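Local coordinates for protein ATP-dependent RNA helicase HrpB (Escherichia coli, PDB 6EUD) that hydrolyses ATP to ADP and phosphate as a bacterial DEAH/RHA-type RNA helicase that binds single-stranded RNA, at residues N617-R620 / S625-N628; L219-G224 / A324-R329; A415-D420 / M426-K431; L137-L142 / L153-M158. One frame throughout, in Å; residues are numbered along the deposited sequence.

Along the chain the contacts follow one another without overlap, in the order interaction 4, interaction 2, interaction 3, interaction 1. Interactions 4 and 2 each pack a strand of one of the two P-loop-type sheets against a helix or a turn, with centres about 30 Å apart; between these sheets ATP is probably bound, as in related helicases. Interaction 3 lies in the helical region that follows, its nearest atoms about 9 Å from those of interaction 4, and helix 361-370 touches residues of both. Interaction 1, its centre about 44 Å from that of interaction 3, joins helix 608-622 to the loop after it, on the other side of the chain's centre from interactions 2 and 4.

Interaction 1 of 4, residues N617-R620 / S625-N628; sequences NGIR and SVLN
The carbonyl oxygen of Leu627, a residue whose side chain rests on Ile619, accepts a hydrogen bond from Lys682 NZ, which also reaches Ser625 O more weakly and so ties two carbonyls of this loop, while the side chains of Val626 and Leu627 meet the helix at Ile619. Ile619 carries that meeting with two atoms of one branch. Its CG1 lies 3.9 Å from Val626 CG2, the two side chains meeting at a slant, and its CD1 comes within 4.2 Å of Leu627 CD2, where the chains cross nearly at right angles. With CG1 of Ile619 anti to the carbonyl carbon (chi1 -62°) and the chain then extended, the one branch serves both neighbours. The chain has here left helix 608-622 and come back on it before helix 631-646 begins, and Leu668 touches both Ile619 and Leu627. Elsewhere on the helix, Arg620 forms a salt bridge with Glu665 and donates from NE to Leu661 O; its NH1 makes a weak bond of 3.2 Å to Asn617 OD1, which lies at the guanidinium edge. Across the contact itself no hydrogen bond forms, which implies that dispersion between aliphatic groups, with Ile619 and Leu627 buried, holds the 625-628 loop against the helix.

Interaction 2 of 4, residues L219-G224 / A324-R329; sequences LLFLPG and AGRAGR
This is a small apolar contact between the strand 217-221 and the type I turn from Gly325 to Gly328 that follows on helix 317-325, inside the second P-loop-type domain of the helicase, and the aliphatic part of one arginine makes it. Arg326 meets Leu219 and Phe221 with successive carbons. Its CB lies 4.0 Å from Leu219 CD2, and these two side chains run alongside each other in the same direction. Its CG approaches Phe221 CZ at 4.1 Å, close to the ring plane, so it touches the edge of the phenyl group and not a face. A bend follows: a nearly eclipsed chi2 of -22°, and another departure at chi3, carry the guanidinium away from the strand. The case illustrates how a long charged side chain can serve two surroundings: CB and CG pack on the strand residues while the guanidinium points elsewhere. The side chain of Arg326 comes within about 4 Å of that of Thr32, in the predicted ATP site of the other P-loop domain. Arg326 and Arg329 belong to the QRxGRxGR sequence of motif VI, whose arginines in related helicases address the nucleotide phosphates, which is consistent with this placement. The strand itself runs between strands 269-274 and 287-302, parallel to both, while Leu220 packs on helix 199-213 and Ala327 meets Val290 of strand 287-302.

Interaction 3 of 4, residues A415-D420 / M426-K431; sequences AALGND and MLVSAK
Leu417 and Leu427 slant across one another, and a single methyl group does most of the touching. CD1 of Leu417 lies 3.7 Å from CB of Leu427 and is equally near to its CD1, so it lies along the CB-to-CD1 length of the second leucine instead of meeting only its end. The same methyl also comes within 4.1 Å of Val428 CG2, straddling two consecutive residues of the helix. Leu417 reaches them because its CG stands beside the backbone N (chi1 -64°), with CD1 continuing the extended chain. Asn419 approaches from a different direction: its side chain stands roughly perpendicular to that of Leu427, and the amide end lies beside the leucine CD1. These residues hold together two consecutive helices, 409-417 and 421-429, joined by a very short linker. In DEAH/RHA helicases the second RecA-like domain is followed by a winged-helix domain and a ratchet-like helix bundle, to which these helices probably belong. Gly418, the first residue past the first helix, has a positive phi, and Asp420 is the N-cap of the second, its OD2 accepting a hydrogen bond from Leu423 N. Leu475 of helix 466-479 packs on both Asn419 and Leu427, while Ala439 of helix 433-447 also touches Leu427. Near the end of helix 421-429, Ser429 turns its hydroxyl back on the chain: OG donates to Met426 O over 2.8 Å, with an angle of 120° at the carbonyl oxygen and the donor tilted 28° from the carbonyl plane.

Interaction 4 of 4, residues L137-L142 / L153-M158; sequences LALALL and LKLLIM
Helix 137-142 and strand 154-158 run nearly antiparallel, at 158° between their directions, with axes 10.9 Å apart at closest approach. Leu139, Leu142, Leu153, Leu155 and Ile157 meet between them. Leu139 CD1 is shared by two strand residues: it lies 3.7 Å from Ile157 CD1 and 4.0 Å from Leu155 CD2, and the Leu139 side chain as a whole crosses both at about a right angle. That methyl gets there because CG is anti to the backbone N (chi1 -178°), which swings the branched end over to the strand. Three residues on, Leu142 CD1 meets Leu155 CD1 at 3.8 Å, while its other methyl, CD2, stands 4.3 Å from Leu153 CD2. The contact is a worked example of how branched ends let one residue serve two neighbours across a helix-strand interface. Helix and strand complete the beta-alpha-beta unit of strand 120-125, helix 133-145 and strand 154-159 in the first P-loop-type domain. Phe128 of the DEFH box rests on both Leu139 and Ile157, and the strand leads into the SAT sequence of motif III. Leu155 gives one methyl to each helix leucine, so that within this unit the helix meets the strand through purely apolar, buried contacts.

Interaction 1 of 4, residues N617-R620 / S625-N628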
loop_
_atom_site.group_PDB
_atom_site.type_symbol
_atom_site.label_atom_id
_atom_site.label_comp_id
_atom_site.label_asym_id
_atom_site.label_seq_id
_atom_site.Cartn_x
_atom_site.Cartn_y
_atom_site.Cartn_z
ATOM N N ASN A 617 0.812 29.854 -11.466
ATOM C CA ASN A 617 -0.125 29.424 -10.438
ATOM C C ASN A 617 -1.551 29.906 -10.717
ATOM O O ASN A 617 -2.535 29.226 -10.394
ATOM C CB ASN A 617 0.333 29.916 -9.062
ATOM C CG ASN A 617 1.603 29.228 -8.585
ATOM O OD1 ASN A 617 1.825 28.057 -8.866
ATOM N ND2 ASN A 617 2.436 29.955 -7.852
ATOM N N GLY A 618 -1.657 31.086 -11.317
ATOM C CA GLY A 618 -2.942 31.626 -11.707
ATOM C C GLY A 618 -3.559 30.778 -12.802
ATOM O O GLY A 618 -4.775 30.557 -12.826
ATOM N N ILE A 619 -2.713 30.302 -13.714
ATOM C CA ILE A 619 -3.159 29.434 -14.798
ATOM C C ILE A 619 -3.651 28.109 -14.215
ATOM O O ILE A 619 -4.692 27.589 -14.629
ATOM C CB ILE A 619 -2.034 29.185 -15.818
ATOM C CG1 ILE A 619 -1.615 30.504 -16.464
ATOM C CG2 ILE A 619 -2.464 28.144 -16.863
ATOM C CD1 ILE A 619 -0.341 30.417 -17.263
ATOM N N ARG A 620 -2.908 27.581 -13.242
ATOM C CA ARG A 620 -3.362 26.416 -12.490
ATOM C C ARG A 620 -4.704 26.683 -11.818
ATOM O O ARG A 620 -5.493 25.760 -11.646
ATOM C CB ARG A 620 -2.336 26.006 -11.444
ATOM C CG ARG A 620 -1.017 25.629 -12.044
ATOM C CD ARG A 620 -0.207 24.720 -11.158
ATOM N NE ARG A 620 0.915 24.245 -11.943
ATOM C CZ ARG A 620 2.120 24.794 -11.935
ATOM N NH1 ARG A 620 2.381 25.802 -11.114
ATOM N NH2 ARG A 620 3.070 24.300 -12.723
ATOM N N SER A 625 -7.352 27.518 -20.501
ATOM C CA SER A 625 -8.183 28.412 -21.282
ATOM C C SER A 625 -7.721 29.878 -21.324
ATOM O O SER A 625 -8.127 30.609 -22.222
ATOM C CB SER A 625 -9.609 28.337 -20.734
ATOM O OG SER A 625 -10.300 29.566 -20.849
ATOM N N VAL A 626 -6.901 30.324 -20.367
ATOM C CA VAL A 626 -6.453 31.727 -20.391
ATOM C C VAL A 626 -5.328 31.953 -21.396
ATOM O O VAL A 626 -4.984 33.089 -21.693
ATOM C CB VAL A 626 -5.966 32.247 -19.002
ATOM C CG1 VAL A 626 -7.141 32.420 -18.034
ATOM C CG2 VAL A 626 -4.865 31.358 -18.422
ATOM N N LEU A 627 -4.760 30.868 -21.906
ATOM C CA LEU A 627 -3.754 30.948 -22.953
ATOM C C LEU A 627 -4.437 31.075 -24.307
ATOM O O LEU A 627 -5.658 30.874 -24.419
ATOM C CB LEU A 627 -2.855 29.717 -22.921
ATOM C CG LEU A 627 -2.170 29.593 -21.562
ATOM C CD1 LEU A 627 -1.382 28.316 -21.491
ATOM C CD2 LEU A 627 -1.295 30.825 -21.321
ATOM N N ASN A 628 -3.658 31.427 -25.330
ATOM C CA ASN A 628 -4.210 31.560 -26.680
ATOM C C ASN A 628 -4.126 30.267 -27.481
ATOM O O ASN A 628 -3.103 29.971 -28.111
ATOM C CB ASN A 628 -3.505 32.668 -27.453
ATOM C CG ASN A 628 -4.143 32.917 -28.793
ATOM O OD1 ASN A 628 -5.331 32.654 -28.975
ATOM N ND2 ASN A 628 -3.365 33.432 -29.743
#

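Interaction 2 of 4, residues L219-G224 / A324-R329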
loop_
_atom_site.group_PDB
_atom_site.type_symbol
_atom_site.label_atom_id
_atom_site.label_comp_id
_atom_site.label_asym_id
_atom_site.label_seq_id
_atom_site.Cartn_x
_atom_site.Cartn_y
_atom_site.Cartn_z
ATOM N N LEU A 219 -17.670 -23.085 18.563
ATOM C CA LEU A 219 -16.634 -22.066 18.427
ATOM C C LEU A 219 -17.131 -20.937 17.518
ATOM O O LEU A 219 -17.472 -21.149 16.345
ATOM C CB LEU A 219 -15.334 -22.663 17.862
ATOM C CG LEU A 219 -14.159 -21.701 17.594
ATOM C CD1 LEU A 219 -13.675 -20.938 18.861
ATOM C CD2 LEU A 219 -13.004 -22.476 16.962
ATOM N N LEU A 220 -17.167 -19.740 18.077
ATOM C CA LEU A 220 -17.695 -18.572 17.388
ATOM C C LEU A 220 -16.567 -17.598 17.049
ATOM O O LEU A 220 -15.921 -17.077 17.957
ATOM C CB LEU A 220 -18.751 -17.895 18.268
ATOM C CG LEU A 220 -19.284 -16.522 17.882
ATOM C CD1 LEU A 220 -19.873 -16.521 16.469
ATOM C CD2 LEU A 220 -20.327 -16.073 18.923
ATOM N N PHE A 221 -16.331 -17.364 15.759
ATOM C CA PHE A 221 -15.298 -16.422 15.324
ATOM C C PHE A 221 -15.880 -15.034 15.178
ATOM O O PHE A 221 -16.878 -14.869 14.500
ATOM C CB PHE A 221 -14.660 -16.861 13.993
ATOM C CG PHE A 221 -13.782 -18.108 14.105
ATOM C CD1 PHE A 221 -14.256 -19.364 13.701
ATOM C CD2 PHE A 221 -12.485 -18.022 14.612
ATOM C CE1 PHE A 221 -13.449 -20.514 13.795
ATOM C CE2 PHE A 221 -11.669 -19.164 14.712
ATOM C CZ PHE A 221 -12.150 -20.410 14.301
ATOM N N LEU A 222 -15.248 -14.047 15.820
ATOM C CA LEU A 222 -15.671 -12.647 15.773
ATOM C C LEU A 222 -14.484 -11.745 15.404
ATOM O O LEU A 222 -13.331 -12.180 15.487
ATOM C CB LEU A 222 -16.273 -12.256 17.125
ATOM C CG LEU A 222 -17.579 -13.013 17.344
ATOM C CD1 LEU A 222 -18.151 -12.831 18.742
ATOM C CD2 LEU A 222 -18.573 -12.563 16.263
ATOM N N PRO A 223 -14.750 -10.486 14.990
ATOM C CA PRO A 223 -13.638 -9.634 14.532
ATOM C C PRO A 223 -12.685 -9.161 15.645
ATOM O O PRO A 223 -11.485 -9.042 15.398
ATOM C CB PRO A 223 -14.351 -8.424 13.916
ATOM C CG PRO A 223 -15.781 -8.885 13.654
ATOM C CD PRO A 223 -16.061 -9.847 14.757
ATOM N N GLY A 224 -13.207 -8.872 16.831
ATOM C CA GLY A 224 -12.368 -8.405 17.914
ATOM C C GLY A 224 -13.003 -8.459 19.288
ATOM O O GLY A 224 -14.159 -8.871 19.446
ATOM N N ALA A 324 -14.022 -23.456 9.236
ATOM C CA ALA A 324 -14.948 -24.577 9.222
ATOM C C ALA A 324 -14.268 -25.856 9.730
ATOM O O ALA A 324 -14.865 -26.636 10.468
ATOM C CB ALA A 324 -15.494 -24.783 7.818
ATOM N N GLY A 325 -13.007 -26.051 9.360
ATOM C CA GLY A 325 -12.278 -27.252 9.734
ATOM C C GLY A 325 -11.997 -27.333 11.217
ATOM O O GLY A 325 -11.632 -28.396 11.722
ATOM N N ARG A 326 -12.154 -26.215 11.921
ATOM C CA ARG A 326 -12.047 -26.219 13.378
ATOM C C ARG A 326 -13.243 -26.949 14.032
ATOM O O ARG A 326 -13.202 -27.283 15.223
ATOM C CB ARG A 326 -11.904 -24.782 13.927
ATOM C CG ARG A 326 -10.532 -24.149 13.639
ATOM C CD ARG A 326 -9.512 -25.230 13.389
ATOM N NE ARG A 326 -8.164 -24.911 13.831
ATOM C CZ ARG A 326 -7.130 -25.713 13.606
ATOM N NH1 ARG A 326 -7.327 -26.848 12.946
ATOM N NH2 ARG A 326 -5.912 -25.389 14.031
ATOM N N ALA A 327 -14.287 -27.227 13.244
ATOM C CA ALA A 327 -15.407 -28.032 13.725
ATOM C C ALA A 327 -15.202 -29.526 13.441
ATOM O O ALA A 327 -16.085 -30.330 13.707
ATOM C CB ALA A 327 -16.747 -27.543 13.098
ATOM N N GLY A 328 -14.032 -29.899 12.924
ATOM C CA GLY A 328 -13.828 -31.239 12.404
ATOM C C GLY A 328 -12.599 -31.936 12.944
ATOM O O GLY A 328 -12.088 -32.848 12.311
ATOM N N ARG A 329 -12.125 -31.525 14.118
ATOM C CA ARG A 329 -10.940 -32.140 14.718
ATOM C C ARG A 329 -11.333 -33.312 15.613
ATOM O O ARG A 329 -10.534 -34.233 15.845
ATOM C CB ARG A 329 -10.151 -31.115 15.543
ATOM C CG ARG A 329 -9.835 -29.816 14.854
ATOM C CD ARG A 329 -8.836 -29.979 13.730
ATOM N NE ARG A 329 -7.650 -30.771 14.090
ATOM C CZ ARG A 329 -6.618 -30.314 14.807
ATOM N NH1 ARG A 329 -5.583 -31.106 15.077
ATOM N NH2 ARG A 329 -6.623 -29.069 15.269
#

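Interaction 3 of 4, residues A415-D420 / M426-K431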
loop_
_atom_site.group_PDB
_atom_site.type_symbol
_atom_site.label_atom_id
_atom_site.label_comp_id
_atom_site.label_asym_id
_atom_site.label_seq_id
_atom_site.Cartn_x
_atom_site.Cartn_y
_atom_site.Cartn_z
ATOM N N ALA A 415 18.839 3.838 9.852
ATOM C CA ALA A 415 18.789 2.404 9.591
ATOM C C ALA A 415 19.480 1.614 10.694
ATOM O O ALA A 415 19.054 0.519 11.032
ATOM C CB ALA A 415 19.415 2.089 8.242
ATOM N N ALA A 416 20.547 2.169 11.250
ATOM C CA ALA A 416 21.241 1.513 12.350
ATOM C C ALA A 416 20.321 1.350 13.572
ATOM O O ALA A 416 20.333 0.305 14.214
ATOM C CB ALA A 416 22.504 2.292 12.725
ATOM N N LEU A 417 19.519 2.372 13.882
ATOM C CA LEU A 417 18.616 2.308 15.030
ATOM C C LEU A 417 17.599 1.183 14.892
ATOM O O LEU A 417 17.192 0.579 15.887
ATOM C CB LEU A 417 17.872 3.630 15.234
ATOM C CG LEU A 417 18.673 4.875 15.572
ATOM C CD1 LEU A 417 17.709 5.985 15.885
ATOM C CD2 LEU A 417 19.614 4.629 16.735
ATOM N N GLY A 418 17.174 0.915 13.662
ATOM C CA GLY A 418 16.297 -0.214 13.381
ATOM C C GLY A 418 14.859 0.081 13.729
ATOM O O GLY A 418 13.990 -0.761 13.650
ATOM N N ASN A 419 14.638 1.323 14.108
ATOM C CA ASN A 419 13.388 1.825 14.626
ATOM C C ASN A 419 12.353 2.077 13.536
ATOM O O ASN A 419 12.690 2.021 12.343
ATOM C CB ASN A 419 13.680 3.145 15.365
ATOM C CG ASN A 419 12.990 3.218 16.651
ATOM O OD1 ASN A 419 12.680 2.185 17.231
ATOM N ND2 ASN A 419 12.693 4.422 17.111
ATOM N N ASP A 420 11.119 2.417 13.920
ATOM C CA ASP A 420 10.225 3.011 12.938
ATOM C C ASP A 420 10.920 4.248 12.369
ATOM O O ASP A 420 11.397 5.082 13.141
ATOM C CB ASP A 420 8.877 3.410 13.520
ATOM C CG ASP A 420 8.112 4.345 12.581
ATOM O OD1 ASP A 420 7.404 3.865 11.669
ATOM O OD2 ASP A 420 8.246 5.570 12.729
ATOM N N MET A 426 13.676 11.234 13.995
ATOM C CA MET A 426 13.612 12.149 15.119
ATOM C C MET A 426 14.860 12.027 16.000
ATOM O O MET A 426 15.492 13.021 16.334
ATOM C CB MET A 426 12.345 11.887 15.926
ATOM C CG MET A 426 12.077 12.871 17.058
ATOM S SD MET A 426 10.462 12.486 17.800
ATOM C CE MET A 426 10.766 10.783 18.296
ATOM N N LEU A 427 15.221 10.800 16.347
ATOM C CA LEU A 427 16.364 10.548 17.199
ATOM C C LEU A 427 17.666 11.083 16.600
ATOM O O LEU A 427 18.442 11.756 17.283
ATOM C CB LEU A 427 16.482 9.049 17.474
ATOM C CG LEU A 427 15.499 8.574 18.541
ATOM C CD1 LEU A 427 15.300 7.063 18.464
ATOM C CD2 LEU A 427 15.985 8.999 19.925
ATOM N N VAL A 428 17.873 10.789 15.316
ATOM C CA VAL A 428 19.090 11.136 14.592
ATOM C C VAL A 428 19.169 12.651 14.346
ATOM O O VAL A 428 20.240 13.201 14.169
ATOM C CB VAL A 428 19.165 10.313 13.245
ATOM C CG1 VAL A 428 20.263 10.780 12.333
ATOM C CG2 VAL A 428 19.395 8.844 13.532
ATOM N N SER A 429 18.035 13.335 14.369
ATOM C CA SER A 429 18.024 14.788 14.166
ATOM C C SER A 429 18.351 15.575 15.456
ATOM O O SER A 429 18.560 16.791 15.414
ATOM C CB SER A 429 16.661 15.239 13.609
ATOM O OG SER A 429 15.643 15.221 14.606
ATOM N N ALA A 430 18.380 14.889 16.594
ATOM C CA ALA A 430 18.790 15.518 17.841
ATOM C C ALA A 430 20.210 16.086 17.702
ATOM O O ALA A 430 21.119 15.389 17.258
ATOM C CB ALA A 430 18.709 14.520 18.993
ATOM N N LYS A 431 20.393 17.354 18.068
ATOM C CA LYS A 431 21.676 18.045 17.859
ATOM C C LYS A 431 22.604 17.934 19.061
ATOM O O LYS A 431 23.790 18.187 18.946
ATOM C CB LYS A 431 21.450 19.522 17.539
ATOM C CG LYS A 431 20.874 19.789 16.159
ATOM C CD LYS A 431 21.872 19.422 15.083
ATOM C CE LYS A 431 21.362 19.762 13.686
ATOM N NZ LYS A 431 22.389 19.492 12.630
#

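Interaction 4 of 4, residues L137-L142 / L153-M158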
loop_
_atom_site.group_PDB
_atom_site.type_symbol
_atom_site.label_atom_id
_atom_site.label_comp_id
_atom_site.label_asym_id
_atom_site.label_seq_id
_atom_site.Cartn_x
_atom_site.Cartn_y
_atom_site.Cartn_z
ATOM N N LEU A 137 9.829 -10.570 5.013
ATOM C CA LEU A 137 11.110 -9.898 4.941
ATOM C C LEU A 137 12.225 -10.862 5.357
ATOM O O LEU A 137 13.226 -10.966 4.661
ATOM C CB LEU A 137 11.104 -8.641 5.804
ATOM C CG LEU A 137 12.454 -7.927 5.861
ATOM C CD1 LEU A 137 12.970 -7.668 4.451
ATOM C CD2 LEU A 137 12.363 -6.638 6.668
ATOM N N ALA A 138 12.042 -11.597 6.454
ATOM C CA ALA A 138 13.018 -12.635 6.839
ATOM C C ALA A 138 13.264 -13.650 5.722
ATOM O O ALA A 138 14.400 -14.004 5.443
ATOM C CB ALA A 138 12.569 -13.362 8.086
ATOM N N LEU A 139 12.196 -14.120 5.088
ATOM C CA LEU A 139 12.335 -15.065 3.987
ATOM C C LEU A 139 13.185 -14.518 2.834
ATOM O O LEU A 139 14.067 -15.212 2.333
ATOM C CB LEU A 139 10.963 -15.475 3.454
ATOM C CG LEU A 139 11.041 -16.498 2.326
ATOM C CD1 LEU A 139 11.802 -17.712 2.811
ATOM C CD2 LEU A 139 9.654 -16.897 1.857
ATOM N N ALA A 140 12.914 -13.281 2.419
ATOM C CA ALA A 140 13.646 -12.635 1.325
ATOM C C ALA A 140 15.143 -12.464 1.623
ATOM O O ALA A 140 15.994 -12.700 0.740
ATOM C CB ALA A 140 13.020 -11.285 1.006
ATOM N N LEU A 141 15.460 -12.046 2.849
ATOM C CA LEU A 141 16.849 -11.871 3.265
ATOM C C LEU A 141 17.561 -13.206 3.289
ATOM O O LEU A 141 18.656 -13.352 2.754
ATOM C CB LEU A 141 16.922 -11.205 4.640
ATOM C CG LEU A 141 16.384 -9.771 4.633
ATOM C CD1 LEU A 141 16.183 -9.247 6.034
ATOM C CD2 LEU A 141 17.344 -8.876 3.876
ATOM N N LEU A 142 16.923 -14.195 3.892
ATOM C CA LEU A 142 17.522 -15.520 4.007
ATOM C C LEU A 142 17.757 -16.213 2.656
ATOM O O LEU A 142 18.707 -16.976 2.501
ATOM C CB LEU A 142 16.650 -16.391 4.902
ATOM C CG LEU A 142 16.682 -15.960 6.363
ATOM C CD1 LEU A 142 15.582 -16.638 7.164
ATOM C CD2 LEU A 142 18.063 -16.247 6.947
ATOM N N LEU A 153 23.651 -23.017 4.502
ATOM C CA LEU A 153 22.610 -22.542 5.415
ATOM C C LEU A 153 21.235 -23.087 5.029
ATOM O O LEU A 153 20.648 -22.655 4.040
ATOM C CB LEU A 153 22.584 -21.007 5.443
ATOM C CG LEU A 153 21.429 -20.347 6.213
ATOM C CD1 LEU A 153 21.534 -20.571 7.723
ATOM C CD2 LEU A 153 21.340 -18.860 5.884
ATOM N N LYS A 154 20.723 -24.032 5.811
ATOM C CA LYS A 154 19.443 -24.673 5.501
ATOM C C LYS A 154 18.295 -23.802 5.988
ATOM O O LYS A 154 18.516 -22.865 6.755
ATOM C CB LYS A 154 19.364 -26.062 6.132
ATOM C CG LYS A 154 20.471 -26.989 5.699
ATOM C CD LYS A 154 20.401 -28.296 6.449
ATOM C CE LYS A 154 21.568 -29.198 6.094
ATOM N NZ LYS A 154 21.507 -30.482 6.852
ATOM N N LEU A 155 17.074 -24.125 5.569
ATOM C CA LEU A 155 15.925 -23.273 5.867
ATOM C C LEU A 155 14.618 -24.060 5.994
ATOM O O LEU A 155 14.158 -24.687 5.028
ATOM C CB LEU A 155 15.794 -22.196 4.780
ATOM C CG LEU A 155 14.791 -21.071 4.978
ATOM C CD1 LEU A 155 15.135 -20.338 6.250
ATOM C CD2 LEU A 155 14.817 -20.142 3.787
ATOM N N LEU A 156 14.018 -24.021 7.183
ATOM C CA LEU A 156 12.751 -24.709 7.409
ATOM C C LEU A 156 11.556 -23.764 7.563
ATOM O O LEU A 156 11.462 -22.987 8.513
ATOM C CB LEU A 156 12.844 -25.598 8.646
ATOM C CG LEU A 156 11.557 -26.363 8.977
ATOM C CD1 LEU A 156 11.095 -27.189 7.776
ATOM C CD2 LEU A 156 11.797 -27.263 10.162
ATOM N N ILE A 157 10.619 -23.855 6.636
ATOM C CA ILE A 157 9.429 -23.028 6.722
ATOM C C ILE A 157 8.256 -23.873 7.196
ATOM O O ILE A 157 7.876 -24.853 6.549
ATOM C CB ILE A 157 9.126 -22.365 5.372
ATOM C CG1 ILE A 157 10.346 -21.561 4.931
ATOM C CG2 ILE A 157 7.891 -21.476 5.465
ATOM C CD1 ILE A 157 10.223 -20.946 3.575
ATOM N N MET A 158 7.704 -23.498 8.347
ATOM C CA MET A 158 6.608 -24.239 8.956
ATOM C C MET A 158 5.299 -23.492 8.817
ATOM O O MET A 158 5.156 -22.349 9.255
ATOM C CB MET A 158 6.869 -24.496 10.437
ATOM C CG MET A 158 8.049 -25.404 10.756
ATOM S SD MET A 158 8.136 -25.636 12.541
ATOM C CE MET A 158 9.561 -26.688 12.682
#